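Local coordinates for DUF1780 domain-containing protein (Pseudomonas aeruginosa, PDB 1Y0K), which is of unknown function but belongs to a putative endonuclease family of the PDDEXK clan, so a nuclease-like role is possible though unproven, at residues P106-A111 with P152-P157; E113-L118 with P157-T162; L142-L147 with V175-A180; R170-V175 with V182-S187. One frame throughout, in Å; residues are numbered along the deposited sequence.

Overall arrangement
Contacts 3 and 4 build the middle of the mixed sheet: strand 171-175 lies between strands 140-146 and 179-185, and the two contacts share Val-175, their centres 14 Å apart. Contact 1 joins the two strands of a separate parallel sheet at the surface, its centre 16 Å from that of the chain, against 5 Å for contact 3. Contact 2 follows directly from it, sharing Pro-157, and carries helix 111-116 over the main sheet. There Leu-114 reaches Val-145 and Phe-179 of contact 3, while Phe-158 meets Met-174 of contact 4. Contacts 1 and 4 do not touch; their nearest atoms are about 6 Å apart. No active site is established for this protein, so none can be related to the contacts.

Contact 1. Residues P106-A111 with P152-P157; sequences PQRIAA and PDFNTP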
loop_
_atom_site.group_PDB
_atom_site.type_symbol
_atom_site.label_atom_id
_atom_site.label_comp_id
_atom_site.label_asym_id
_atom_site.label_seq_id
_atom_site.Cartn_x
_atom_site.Cartn_y
_atom_site.Cartn_z
ATOM N N PRO A 106 -21.175 -2.637 1.214
ATOM C CA PRO A 106 -19.955 -3.073 0.523
ATOM C C PRO A 106 -20.023 -4.446 -0.152
ATOM O O PRO A 106 -20.740 -5.347 0.296
ATOM C CB PRO A 106 -18.900 -3.063 1.635
ATOM C CG PRO A 106 -19.668 -3.320 2.872
ATOM C CD PRO A 106 -21.016 -2.678 2.682
ATOM N N GLN A 107 -19.256 -4.568 -1.233
ATOM C CA GLN A 107 -19.160 -5.765 -2.045
ATOM C C GLN A 107 -17.784 -6.393 -1.851
ATOM O O GLN A 107 -16.807 -5.682 -1.674
ATOM C CB GLN A 107 -19.334 -5.348 -3.499
ATOM C CG GLN A 107 -19.023 -6.382 -4.546
ATOM C CD GLN A 107 -19.145 -5.816 -5.946
ATOM O OE1 GLN A 107 -19.202 -4.597 -6.141
ATOM N NE2 GLN A 107 -19.175 -6.694 -6.929
ATOM N N ARG A 108 -17.695 -7.720 -1.889
ATOM C CA ARG A 108 -16.379 -8.367 -1.830
ATOM C C ARG A 108 -15.742 -8.407 -3.223
ATOM O O ARG A 108 -16.356 -8.838 -4.201
ATOM C CB ARG A 108 -16.436 -9.752 -1.153
ATOM C CG ARG A 108 -17.120 -9.705 0.226
ATOM C CD ARG A 108 -16.531 -10.627 1.293
ATOM N NE ARG A 108 -15.253 -10.164 1.831
ATOM C CZ ARG A 108 -14.992 -9.858 3.104
ATOM N NH1 ARG A 108 -15.919 -9.939 4.054
ATOM N NH2 ARG A 108 -13.769 -9.465 3.435
ATOM N N ILE A 109 -14.507 -7.929 -3.301
ATOM C CA ILE A 109 -13.800 -7.796 -4.567
ATOM C C ILE A 109 -12.645 -8.800 -4.614
ATOM O O ILE A 109 -11.876 -8.887 -3.663
ATOM C CB ILE A 109 -13.316 -6.306 -4.743
ATOM C CG1 ILE A 109 -12.652 -6.068 -6.089
ATOM C CG2 ILE A 109 -12.431 -5.856 -3.594
ATOM C CD1 ILE A 109 -12.317 -4.588 -6.339
ATOM N N ALA A 110 -12.532 -9.553 -5.713
ATOM C CA ALA A 110 -11.443 -10.511 -5.885
ATOM C C ALA A 110 -10.088 -9.813 -5.817
ATOM O O ALA A 110 -9.961 -8.632 -6.157
ATOM C CB ALA A 110 -11.587 -11.273 -7.204
ATOM N N ALA A 111 -9.077 -10.547 -5.370
ATOM C CA ALA A 111 -7.733 -9.998 -5.234
ATOM C C ALA A 111 -7.233 -9.416 -6.550
ATOM O O ALA A 111 -6.561 -8.388 -6.559
ATOM C CB ALA A 111 -6.773 -11.055 -4.710
ATOM N N PRO A 152 -11.874 -6.723 0.392
ATOM C CA PRO A 152 -11.218 -7.789 -0.391
ATOM C C PRO A 152 -11.822 -9.157 -0.134
ATOM O O PRO A 152 -12.249 -9.452 0.987
ATOM C CB PRO A 152 -9.774 -7.759 0.116
ATOM C CG PRO A 152 -9.604 -6.374 0.681
ATOM C CD PRO A 152 -10.928 -6.076 1.319
ATOM N N ASP A 153 -11.874 -9.979 -1.172
ATOM C CA ASP A 153 -12.233 -11.372 -1.002
ATOM C C ASP A 153 -10.935 -12.137 -0.763
ATOM O O ASP A 153 -10.192 -12.429 -1.699
ATOM C CB ASP A 153 -12.964 -11.906 -2.225
ATOM C CG ASP A 153 -13.501 -13.303 -2.014
ATOM O OD1 ASP A 153 -13.011 -14.011 -1.092
ATOM O OD2 ASP A 153 -14.405 -13.707 -2.792
ATOM N N PHE A 154 -10.658 -12.430 0.502
ATOM C CA PHE A 154 -9.406 -13.065 0.877
ATOM C C PHE A 154 -9.339 -14.555 0.504
ATOM O O PHE A 154 -8.293 -15.203 0.654
ATOM C CB PHE A 154 -9.122 -12.817 2.372
ATOM C CG PHE A 154 -8.890 -11.358 2.707
ATOM C CD1 PHE A 154 -9.805 -10.648 3.490
ATOM C CD2 PHE A 154 -7.769 -10.695 2.221
ATOM C CE1 PHE A 154 -9.589 -9.305 3.802
ATOM C CE2 PHE A 154 -7.548 -9.353 2.509
ATOM C CZ PHE A 154 -8.458 -8.653 3.302
ATOM N N ASN A 155 -10.443 -15.088 -0.011
ATOM C CA ASN A 155 -10.465 -16.468 -0.495
ATOM C C ASN A 155 -9.984 -16.615 -1.930
ATOM O O ASN A 155 -9.934 -17.732 -2.459
ATOM C CB ASN A 155 -11.861 -17.065 -0.344
ATOM C CG ASN A 155 -12.292 -17.157 1.104
ATOM O OD1 ASN A 155 -11.460 -17.288 2.004
ATOM N ND2 ASN A 155 -13.590 -17.061 1.339
ATOM N N THR A 156 -9.632 -15.487 -2.543
ATOM C CA THR A 156 -9.182 -15.445 -3.930
ATOM C C THR A 156 -7.676 -15.155 -3.966
ATOM O O THR A 156 -7.159 -14.403 -3.132
ATOM C CB THR A 156 -9.970 -14.400 -4.753
ATOM O OG1 THR A 156 -9.726 -13.081 -4.234
ATOM C CG2 THR A 156 -11.472 -14.683 -4.666
ATOM N N PRO A 157 -6.957 -15.785 -4.905
ATOM C CA PRO A 157 -5.509 -15.604 -4.977
ATOM C C PRO A 157 -5.075 -14.335 -5.728
ATOM O O PRO A 157 -5.766 -13.908 -6.639
ATOM C CB PRO A 157 -5.046 -16.848 -5.737
ATOM C CG PRO A 157 -6.197 -17.244 -6.581
ATOM C CD PRO A 157 -7.460 -16.724 -5.925
#
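Arg-108 turns the edge of its guanidinium group to the carbonyl oxygen of Pro-152 and gives it two hydrogen bonds side-on. Its NH2 bonds to Pro-152 O at 2.9 Å, almost in line with the carbonyl bond, whereas NE reaches the same oxygen at 3.2 Å from above the carbonyl plane. The oxygen itself sits in the guanidinium plane. Bends at chi2 and chi3 (-143° and 74°) fold the arginine chain back over the neighbouring strand and make this double grip possible. Phe-154 lies obliquely beside NH2, and one face of its ring is covered by CB of Pro-152.

Strands 107-110 and 150-153 run parallel here, and Asp-153 N closes their ladder with a 2.7 Å bond to Ile-109 O. Beyond it the second chain turns: Asp-153 to Thr-156 form a type I beta turn, and Asp-153 OD1 accepts from Asn-155 N in an Asx turn. The turn brings Thr-156 to the start of helix 111-116, where Ala-111 N donates to Thr-156 OG1 at 2.9 Å. That hydroxyl in turn donates to Asp-153 O at 2.7 Å, in the plane of the carbonyl. CB of Ala-111 packs against the same OG1 and against Pro-157 O, 3.6 Å from the latter. Helix 3-23 touches the other end of the contact, with Leu-7 against Arg-108.

The threonine hydroxyl thus both accepts and donates, a relay that fixes its rotation and ties the first turn of the helix to the beta turn, while the arginine probably draws electron density onto Pro-152 O.

Contact 2. Residues E113-L118 with P157-T162; sequences ELQARL and PFPPPT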
loop_
_atom_site.group_PDB
_atom_site.type_symbol
_atom_site.label_atom_id
_atom_site.label_comp_id
_atom_site.label_asym_id
_atom_site.label_seq_id
_atom_site.Cartn_x
_atom_site.Cartn_y
_atom_site.Cartn_z
ATOM N N GLU A 113 -9.022 -8.057 -8.986
ATOM C CA GLU A 113 -9.694 -6.778 -9.226
ATOM C C GLU A 113 -9.181 -5.701 -8.266
ATOM O O GLU A 113 -9.018 -4.547 -8.665
ATOM C CB GLU A 113 -11.216 -6.928 -9.121
ATOM C CG GLU A 113 -11.922 -7.494 -10.363
ATOM C CD GLU A 113 -11.622 -8.958 -10.647
ATOM O OE1 GLU A 113 -11.263 -9.709 -9.712
ATOM O OE2 GLU A 113 -11.744 -9.367 -11.821
ATOM N N LEU A 114 -8.905 -6.086 -7.017
ATOM C CA LEU A 114 -8.322 -5.177 -6.024
ATOM C C LEU A 114 -6.957 -4.665 -6.505
ATOM O O LEU A 114 -6.670 -3.464 -6.496
ATOM C CB LEU A 114 -8.158 -5.906 -4.690
ATOM C CG LEU A 114 -7.507 -5.145 -3.539
ATOM C CD1 LEU A 114 -8.379 -3.964 -3.137
ATOM C CD2 LEU A 114 -7.273 -6.091 -2.349
ATOM N N GLN A 115 -6.124 -5.596 -6.935
ATOM C CA GLN A 115 -4.803 -5.277 -7.445
ATOM C C GLN A 115 -4.880 -4.369 -8.677
ATOM O O GLN A 115 -4.039 -3.478 -8.852
ATOM C CB GLN A 115 -4.089 -6.595 -7.755
ATOM C CG GLN A 115 -2.747 -6.518 -8.431
ATOM C CD GLN A 115 -2.053 -7.859 -8.369
ATOM O OE1 GLN A 115 -1.614 -8.276 -7.303
ATOM N NE2 GLN A 115 -1.983 -8.555 -9.498
ATOM N N ALA A 116 -5.914 -4.566 -9.495
ATOM C CA ALA A 116 -6.115 -3.759 -10.704
ATOM C C ALA A 116 -6.492 -2.304 -10.405
ATOM O O ALA A 116 -6.324 -1.424 -11.246
ATOM C CB ALA A 116 -7.167 -4.412 -11.608
ATOM N N ARG A 117 -7.011 -2.053 -9.210
ATOM C CA ARG A 117 -7.355 -0.699 -8.788
ATOM C C ARG A 117 -6.135 0.228 -8.714
ATOM O O ARG A 117 -6.285 1.452 -8.712
ATOM C CB ARG A 117 -8.072 -0.699 -7.437
ATOM C CG ARG A 117 -9.470 -1.301 -7.456
ATOM C CD ARG A 117 -10.450 -0.469 -8.277
ATOM N NE ARG A 117 -11.817 -0.986 -8.155
ATOM C CZ ARG A 117 -12.742 -0.456 -7.366
ATOM N NH1 ARG A 117 -12.460 0.614 -6.624
ATOM N NH2 ARG A 117 -13.953 -0.997 -7.308
ATOM N N LEU A 118 -4.943 -0.365 -8.634
ATOM C CA LEU A 118 -3.702 0.406 -8.567
ATOM C C LEU A 118 -3.273 0.920 -9.939
ATOM O O LEU A 118 -2.409 1.806 -10.039
ATOM C CB LEU A 118 -2.579 -0.461 -8.007
ATOM C CG LEU A 118 -2.422 -0.689 -6.501
ATOM C CD1 LEU A 118 -3.719 -0.955 -5.791
ATOM C CD2 LEU A 118 -1.410 -1.838 -6.270
ATOM N N PRO A 157 -6.957 -15.785 -4.905
ATOM C CA PRO A 157 -5.509 -15.604 -4.977
ATOM C C PRO A 157 -5.075 -14.335 -5.728
ATOM O O PRO A 157 -5.766 -13.908 -6.639
ATOM C CB PRO A 157 -5.046 -16.848 -5.737
ATOM C CG PRO A 157 -6.197 -17.244 -6.581
ATOM C CD PRO A 157 -7.460 -16.724 -5.925
ATOM N N PHE A 158 -3.944 -13.751 -5.334
ATOM C CA PHE A 158 -3.374 -12.626 -6.087
ATOM C C PHE A 158 -2.646 -13.120 -7.330
ATOM O O PHE A 158 -1.710 -13.923 -7.214
ATOM C CB PHE A 158 -2.413 -11.819 -5.218
ATOM C CG PHE A 158 -3.097 -10.928 -4.244
ATOM C CD1 PHE A 158 -3.549 -11.428 -3.020
ATOM C CD2 PHE A 158 -3.311 -9.586 -4.550
ATOM C CE1 PHE A 158 -4.189 -10.603 -2.107
ATOM C CE2 PHE A 158 -3.953 -8.746 -3.633
ATOM C CZ PHE A 158 -4.388 -9.251 -2.413
ATOM N N PRO A 159 -3.068 -12.648 -8.521
ATOM C CA PRO A 159 -2.378 -13.061 -9.734
ATOM C C PRO A 159 -1.022 -12.360 -9.828
ATOM O O PRO A 159 -0.821 -11.331 -9.164
ATOM C CB PRO A 159 -3.317 -12.581 -10.841
ATOM C CG PRO A 159 -4.002 -11.407 -10.271
ATOM C CD PRO A 159 -4.176 -11.715 -8.811
ATOM N N PRO A 160 -0.082 -12.923 -10.615
ATOM C CA PRO A 160 1.183 -12.227 -10.848
ATOM C C PRO A 160 0.941 -10.785 -11.291
ATOM O O PRO A 160 0.094 -10.551 -12.151
ATOM C CB PRO A 160 1.818 -13.028 -11.994
ATOM C CG PRO A 160 1.277 -14.406 -11.827
ATOM C CD PRO A 160 -0.136 -14.219 -11.318
ATOM N N PRO A 161 1.652 -9.819 -10.678
ATOM C CA PRO A 161 1.504 -8.408 -11.013
ATOM C C PRO A 161 2.325 -8.005 -12.240
ATOM O O PRO A 161 3.200 -7.134 -12.153
ATOM C CB PRO A 161 2.023 -7.702 -9.755
ATOM C CG PRO A 161 3.067 -8.610 -9.236
ATOM C CD PRO A 161 2.618 -10.021 -9.583
ATOM N N THR A 162 2.008 -8.609 -13.381
ATOM C CA THR A 162 2.850 -8.483 -14.585
ATOM C C THR A 162 2.955 -7.056 -15.135
ATOM O O THR A 162 4.037 -6.615 -15.526
ATOM C CB THR A 162 2.395 -9.442 -15.703
ATOM O OG1 THR A 162 1.056 -9.125 -16.080
ATOM C CG2 THR A 162 2.451 -10.905 -15.229
HETATM O O HOH W 1 0.198 -9.952 -7.110
#
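Helix 111-116 is held to the proline-rich loop that leads into helix 162-166, chiefly through Gln-115, whose side-chain amide meets the loop at Pro-159. NE2 donates to Pro-159 O at 3.0 Å in an almost straight bond, 170° at the hydrogen. The acceptor lies in the amide plane, but the nitrogen stands well above the plane of the proline carbonyl. A water forms a second link, donating to Gln-115 OE1 at 2.5 Å and to Pro-159 O at 2.7 Å. Since Pro-159 O can only accept, the nitrogen must face it; the water then holds OE1.

Gln-115 reaches this far because CG stands anti to the backbone N (chi1 174°) and the chain stays extended at chi2. Its OE1 comes to the edge of the Phe-158 ring, 3.5 Å from CD2, with amide and ring planes 38° apart. CG of Pro-159 lies 3.6 Å from NE2, and Pro-161 lies beside the same nitrogen. Pro-161 is the centre of an inverse gamma turn and occupies the N-cap position of helix 162-166, so the glutamine meets the loop just ahead of that helix; Tyr-164 from the helix returns a hydrogen bond to Gln-115 O.

One helical residue earlier, Leu-114 adds an apolar touch, its CD2 lying 4.3 Å from Phe-158 CZ, obliquely to the ring. Leu-114 also packs on Val-145 and Phe-179, and Phe-158 on Met-174.

Contact 3. Residues L142-L147 with V175-A180; sequences LAFVNL and VGPTFA
Val-175 is the tight point of this contact, bonded through both its N and its O to strand 140-146. Val-175 N donates to Ala-143 O at 2.8 Å, nearly straight on to the carbonyl, and Val-175 O accepts from Val-145 N at the same 2.8 Å. Phe-144 CA sits between these bonds and makes a short CA-H...O contact of 3.1 Å with Val-175 O. On the side of the sheet that carries Phe-144, CG1 of Val-175 reaches Phe-144 CD1 at 4.0 Å and, similarly, Leu-142 CD1 at 4.2 Å. With CG anti to its backbone N (chi1 -178°), the Phe-144 ring leans along the second chain past Gly-176 to Pro-177, where CZ meets CD at 4.0 Å. Gly-176 CA makes a CA-H...O contact of 3.3 Å with Val-145 O. The buried Pro-177 ring belongs to this packed part too: it crosses the Asn-146 side chain at about a right angle, its CG in van der Waals contact with OD1 at 3.3 Å. The other end of that amide, ND2, donates to Ala-14 O of helix 3-23.

The loose side begins at Thr-178, which is partly exposed and makes no contact with strand 140-146; the chain turns there into strand 179-185. At the packed end, helix 26-40 covers the side chains: Val-33 touches both Leu-142 and Phe-144, while Trp-32 meets the Phe-144 ring edge-to-face.

Adjacent parallel strands in the centre of a mixed sheet with helices packed on it are consistent with the alpha/beta core of the PDDEXK clan, here running directly into a beta hairpin.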
loop_
_atom_site.group_PDB
_atom_site.type_symbol
_atom_site.label_atom_id
_atom_site.label_comp_id
_atom_site.label_asym_id
_atom_site.label_seq_id
_atom_site.Cartn_x
_atom_site.Cartn_y
_atom_site.Cartn_z
ATOM N N LEU A 142 4.338 1.915 -2.555
ATOM C CA LEU A 142 3.503 1.523 -1.415
ATOM C C LEU A 142 2.138 2.184 -1.533
ATOM O O LEU A 142 2.019 3.405 -1.397
ATOM C CB LEU A 142 4.170 1.908 -0.090
ATOM C CG LEU A 142 3.411 1.563 1.195
ATOM C CD1 LEU A 142 3.141 0.047 1.287
ATOM C CD2 LEU A 142 4.187 2.058 2.427
ATOM N N ALA A 143 1.118 1.372 -1.815
ATOM C CA ALA A 143 -0.247 1.878 -1.981
ATOM C C ALA A 143 -1.001 1.736 -0.680
ATOM O O ALA A 143 -1.015 0.642 -0.103
ATOM C CB ALA A 143 -0.982 1.076 -3.069
ATOM N N PHE A 144 -1.632 2.819 -0.213
ATOM C CA PHE A 144 -2.618 2.696 0.867
ATOM C C PHE A 144 -3.990 2.560 0.212
ATOM O O PHE A 144 -4.461 3.478 -0.468
ATOM C CB PHE A 144 -2.584 3.883 1.834
ATOM C CG PHE A 144 -3.561 3.743 2.968
ATOM C CD1 PHE A 144 -3.206 3.018 4.103
ATOM C CD2 PHE A 144 -4.833 4.305 2.891
ATOM C CE1 PHE A 144 -4.107 2.856 5.160
ATOM C CE2 PHE A 144 -5.743 4.149 3.952
ATOM C CZ PHE A 144 -5.373 3.420 5.079
ATOM N N VAL A 145 -4.581 1.383 0.376
ATOM C CA VAL A 145 -5.809 1.013 -0.301
ATOM C C VAL A 145 -6.975 0.984 0.702
ATOM O O VAL A 145 -6.966 0.219 1.676
ATOM C CB VAL A 145 -5.669 -0.357 -1.024
ATOM C CG1 VAL A 145 -6.926 -0.650 -1.861
ATOM C CG2 VAL A 145 -4.441 -0.370 -1.921
ATOM N N ASN A 146 -7.984 1.810 0.441
ATOM C CA ASN A 146 -9.115 1.948 1.349
ATOM C C ASN A 146 -10.378 2.317 0.579
ATOM O O ASN A 146 -10.548 3.452 0.157
ATOM C CB ASN A 146 -8.817 2.986 2.436
ATOM C CG ASN A 146 -9.907 3.048 3.486
ATOM O OD1 ASN A 146 -10.359 2.014 3.988
ATOM N ND2 ASN A 146 -10.350 4.257 3.810
ATOM N N LEU A 147 -11.253 1.334 0.406
ATOM C CA LEU A 147 -12.452 1.493 -0.412
ATOM C C LEU A 147 -13.662 1.368 0.488
ATOM O O LEU A 147 -13.797 0.373 1.190
ATOM C CB LEU A 147 -12.504 0.412 -1.501
ATOM C CG LEU A 147 -11.259 0.230 -2.388
ATOM C CD1 LEU A 147 -11.400 -0.989 -3.291
ATOM C CD2 LEU A 147 -10.964 1.480 -3.218
ATOM N N VAL A 175 -1.085 -1.686 1.528
ATOM C CA VAL A 175 -1.552 -1.750 2.910
ATOM C C VAL A 175 -2.895 -1.035 2.992
ATOM O O VAL A 175 -3.135 -0.065 2.289
ATOM C CB VAL A 175 -0.520 -1.150 3.909
ATOM C CG1 VAL A 175 -0.299 0.353 3.668
ATOM C CG2 VAL A 175 -0.957 -1.403 5.375
ATOM N N GLY A 176 -3.781 -1.543 3.840
ATOM C CA GLY A 176 -5.041 -0.866 4.115
ATOM C C GLY A 176 -5.510 -1.277 5.492
ATOM O O GLY A 176 -4.823 -2.015 6.185
ATOM N N PRO A 177 -6.694 -0.802 5.902
ATOM C CA PRO A 177 -7.164 -1.173 7.232
ATOM C C PRO A 177 -7.328 -2.688 7.412
ATOM O O PRO A 177 -7.192 -3.192 8.533
ATOM C CB PRO A 177 -8.504 -0.427 7.354
ATOM C CG PRO A 177 -8.390 0.723 6.346
ATOM C CD PRO A 177 -7.611 0.118 5.208
ATOM N N THR A 178 -7.576 -3.422 6.329
ATOM C CA THR A 178 -7.852 -4.862 6.461
ATOM C C THR A 178 -6.670 -5.796 6.202
ATOM O O THR A 178 -6.731 -6.965 6.569
ATOM C CB THR A 178 -9.007 -5.320 5.554
ATOM O OG1 THR A 178 -8.658 -5.083 4.183
ATOM C CG2 THR A 178 -10.290 -4.547 5.891
ATOM N N PHE A 179 -5.611 -5.302 5.560
ATOM C CA PHE A 179 -4.536 -6.210 5.137
ATOM C C PHE A 179 -3.285 -5.471 4.690
ATOM O O PHE A 179 -3.315 -4.264 4.475
ATOM C CB PHE A 179 -5.020 -7.111 3.993
ATOM C CG PHE A 179 -4.937 -6.464 2.636
ATOM C CD1 PHE A 179 -3.907 -6.802 1.758
ATOM C CD2 PHE A 179 -5.862 -5.500 2.253
ATOM C CE1 PHE A 179 -3.812 -6.203 0.505
ATOM C CE2 PHE A 179 -5.779 -4.885 0.988
ATOM C CZ PHE A 179 -4.749 -5.239 0.120
ATOM N N ALA A 180 -2.191 -6.219 4.559
ATOM C CA ALA A 180 -0.977 -5.739 3.892
ATOM C C ALA A 180 -0.401 -6.880 3.064
ATOM O O ALA A 180 -0.559 -8.062 3.404
ATOM C CB ALA A 180 0.027 -5.250 4.903
#

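Contact 4. Residues R170-V175 with V182-S187; sequences RSLSMV and VLFAHS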
loop_
_atom_site.group_PDB
_atom_site.type_symbol
_atom_site.label_atom_id
_atom_site.label_comp_id
_atom_site.label_asym_id
_atom_site.label_seq_id
_atom_site.Cartn_x
_atom_site.Cartn_y
_atom_site.Cartn_z
ATOM N N ARG A 170 11.224 -1.145 -8.187
ATOM C CA ARG A 170 12.004 -2.112 -7.418
ATOM C C ARG A 170 11.113 -3.083 -6.631
ATOM O O ARG A 170 11.426 -4.269 -6.488
ATOM C CB ARG A 170 12.947 -1.401 -6.454
ATOM C CG ARG A 170 13.892 -2.394 -5.773
ATOM C CD ARG A 170 15.054 -1.708 -5.120
ATOM N NE ARG A 170 14.655 -0.904 -3.968
ATOM C CZ ARG A 170 15.511 -0.164 -3.277
ATOM N NH1 ARG A 170 16.792 -0.134 -3.642
ATOM N NH2 ARG A 170 15.099 0.552 -2.239
ATOM N N SER A 171 10.003 -2.558 -6.126
ATOM C CA SER A 171 9.048 -3.339 -5.344
ATOM C C SER A 171 7.697 -2.630 -5.350
ATOM O O SER A 171 7.603 -1.444 -5.684
ATOM C CB SER A 171 9.551 -3.539 -3.902
ATOM O OG SER A 171 9.473 -2.336 -3.141
ATOM N N LEU A 172 6.653 -3.380 -5.009
ATOM C CA LEU A 172 5.312 -2.818 -4.916
ATOM C C LEU A 172 4.631 -3.550 -3.790
ATOM O O LEU A 172 4.631 -4.780 -3.760
ATOM C CB LEU A 172 4.536 -3.020 -6.214
ATOM C CG LEU A 172 3.044 -2.637 -6.224
ATOM C CD1 LEU A 172 2.826 -1.150 -5.908
ATOM C CD2 LEU A 172 2.431 -2.987 -7.559
ATOM N N SER A 173 4.055 -2.774 -2.883
ATOM C CA SER A 173 3.347 -3.299 -1.727
ATOM C C SER A 173 2.039 -2.548 -1.555
ATOM O O SER A 173 1.904 -1.411 -2.021
ATOM C CB SER A 173 4.196 -3.159 -0.465
ATOM O OG SER A 173 5.460 -3.783 -0.613
HETATM N N MSE A 174 1.082 -3.195 -0.885
HETATM C CA MSE A 174 -0.193 -2.577 -0.521
HETATM C C MSE A 174 -0.435 -2.694 0.977
HETATM O O MSE A 174 -0.061 -3.682 1.616
HETATM C CB MSE A 174 -1.370 -3.268 -1.215
HETATM C CG MSE A 174 -1.398 -3.250 -2.730
HETATM SE SE MSE A 174 -2.838 -4.254 -3.304
HETATM C CE MSE A 174 -2.453 -5.847 -2.682
ATOM N N VAL A 175 -1.085 -1.686 1.528
ATOM C CA VAL A 175 -1.552 -1.750 2.910
ATOM C C VAL A 175 -2.895 -1.035 2.992
ATOM O O VAL A 175 -3.135 -0.065 2.289
ATOM C CB VAL A 175 -0.520 -1.150 3.909
ATOM C CG1 VAL A 175 -0.299 0.353 3.668
ATOM C CG2 VAL A 175 -0.957 -1.403 5.375
ATOM N N VAL A 182 3.155 -7.561 0.304
ATOM C CA VAL A 182 4.218 -7.214 -0.639
ATOM C C VAL A 182 3.899 -7.966 -1.939
ATOM O O VAL A 182 3.890 -9.210 -1.959
ATOM C CB VAL A 182 5.613 -7.629 -0.088
ATOM C CG1 VAL A 182 6.713 -7.325 -1.114
ATOM C CG2 VAL A 182 5.897 -6.919 1.243
ATOM N N LEU A 183 3.598 -7.224 -3.010
ATOM C CA LEU A 183 3.228 -7.846 -4.295
ATOM C C LEU A 183 4.430 -8.407 -5.031
ATOM O O LEU A 183 4.363 -9.509 -5.577
ATOM C CB LEU A 183 2.462 -6.883 -5.209
ATOM C CG LEU A 183 1.128 -6.343 -4.685
ATOM C CD1 LEU A 183 0.386 -5.607 -5.790
ATOM C CD2 LEU A 183 0.256 -7.477 -4.135
ATOM N N PHE A 184 5.516 -7.636 -5.063
ATOM C CA PHE A 184 6.785 -8.112 -5.600
ATOM C C PHE A 184 7.926 -7.285 -5.045
ATOM O O PHE A 184 7.729 -6.156 -4.604
ATOM C CB PHE A 184 6.800 -8.128 -7.146
ATOM C CG PHE A 184 6.864 -6.757 -7.802
ATOM C CD1 PHE A 184 8.084 -6.097 -7.974
ATOM C CD2 PHE A 184 5.708 -6.165 -8.310
ATOM C CE1 PHE A 184 8.145 -4.851 -8.604
ATOM C CE2 PHE A 184 5.755 -4.927 -8.954
ATOM C CZ PHE A 184 6.974 -4.265 -9.102
ATOM N N ALA A 185 9.128 -7.858 -5.057
ATOM C CA ALA A 185 10.309 -7.122 -4.629
ATOM C C ALA A 185 11.524 -7.746 -5.285
ATOM O O ALA A 185 11.748 -8.957 -5.153
ATOM C CB ALA A 185 10.441 -7.142 -3.126
ATOM N N HIS A 186 12.269 -6.930 -6.029
ATOM C CA HIS A 186 13.461 -7.405 -6.724
ATOM C C HIS A 186 14.603 -7.674 -5.751
ATOM O O HIS A 186 14.590 -7.212 -4.614
ATOM C CB HIS A 186 13.912 -6.407 -7.788
ATOM C CG HIS A 186 13.077 -6.422 -9.026
ATOM N ND1 HIS A 186 13.274 -7.331 -10.049
ATOM C CD2 HIS A 186 12.059 -5.624 -9.421
ATOM C CE1 HIS A 186 12.406 -7.092 -11.016
ATOM N NE2 HIS A 186 11.655 -6.065 -10.658
ATOM N N SER A 187 15.610 -8.406 -6.222
ATOM C CA SER A 187 16.740 -8.805 -5.379
ATOM C C SER A 187 17.410 -7.652 -4.627
ATOM O O SER A 187 17.914 -7.845 -3.513
ATOM C CB SER A 187 17.767 -9.585 -6.213
ATOM O OG SER A 187 18.361 -8.744 -7.189
#
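Leu-172 O is gripped by two consecutive backbone nitrogens, Leu-183 N at 2.8 Å and Phe-184 N at 3.3 Å, both in the plane of its carbonyl. Leu-183 and Phe-184 together face Leu-172, a classic beta bulge in the hairpin of strands 171-175 and 179-185. The register moves by one residue there: Ser-171 pairs with Ala-185, but Ser-173 with Val-182. Phe-184 O takes a bond back from Leu-172 N, and at the open end of the hairpin His-186 N donates to Arg-170 O at 2.8 Å, almost straight at 172°.

Phe-184 lies back across the first strand. Its chi1 of 72° sets CG between the backbone N and the carbonyl carbon, bringing one ring face over the Ser-171 to Leu-172 peptide, with Leu-172 N above the ring centre. CE2 of this ring packs on Leu-172 CB at 3.6 Å. Leu-183 runs alongside Leu-172, CD1 against CD2 at 3.8 Å, and its other methyl, CD2, presses on CE of selenomethionine Met-174 at a tight 3.5 Å. Tyr-164 of helix 162-166 touches both Leu-172 and Phe-184.

On the other face Ser-173 OG nestles against Val-182, and Ser-171 OG makes a hydrogen bond to Asp-140. Arg-170, in the loop before the strand, sends NH2 to the same aspartate as a salt bridge. With Leu-172 packed against Leu-183 and Phe-184, the bulge lets one carbonyl serve two N-H groups, which probably polarises it.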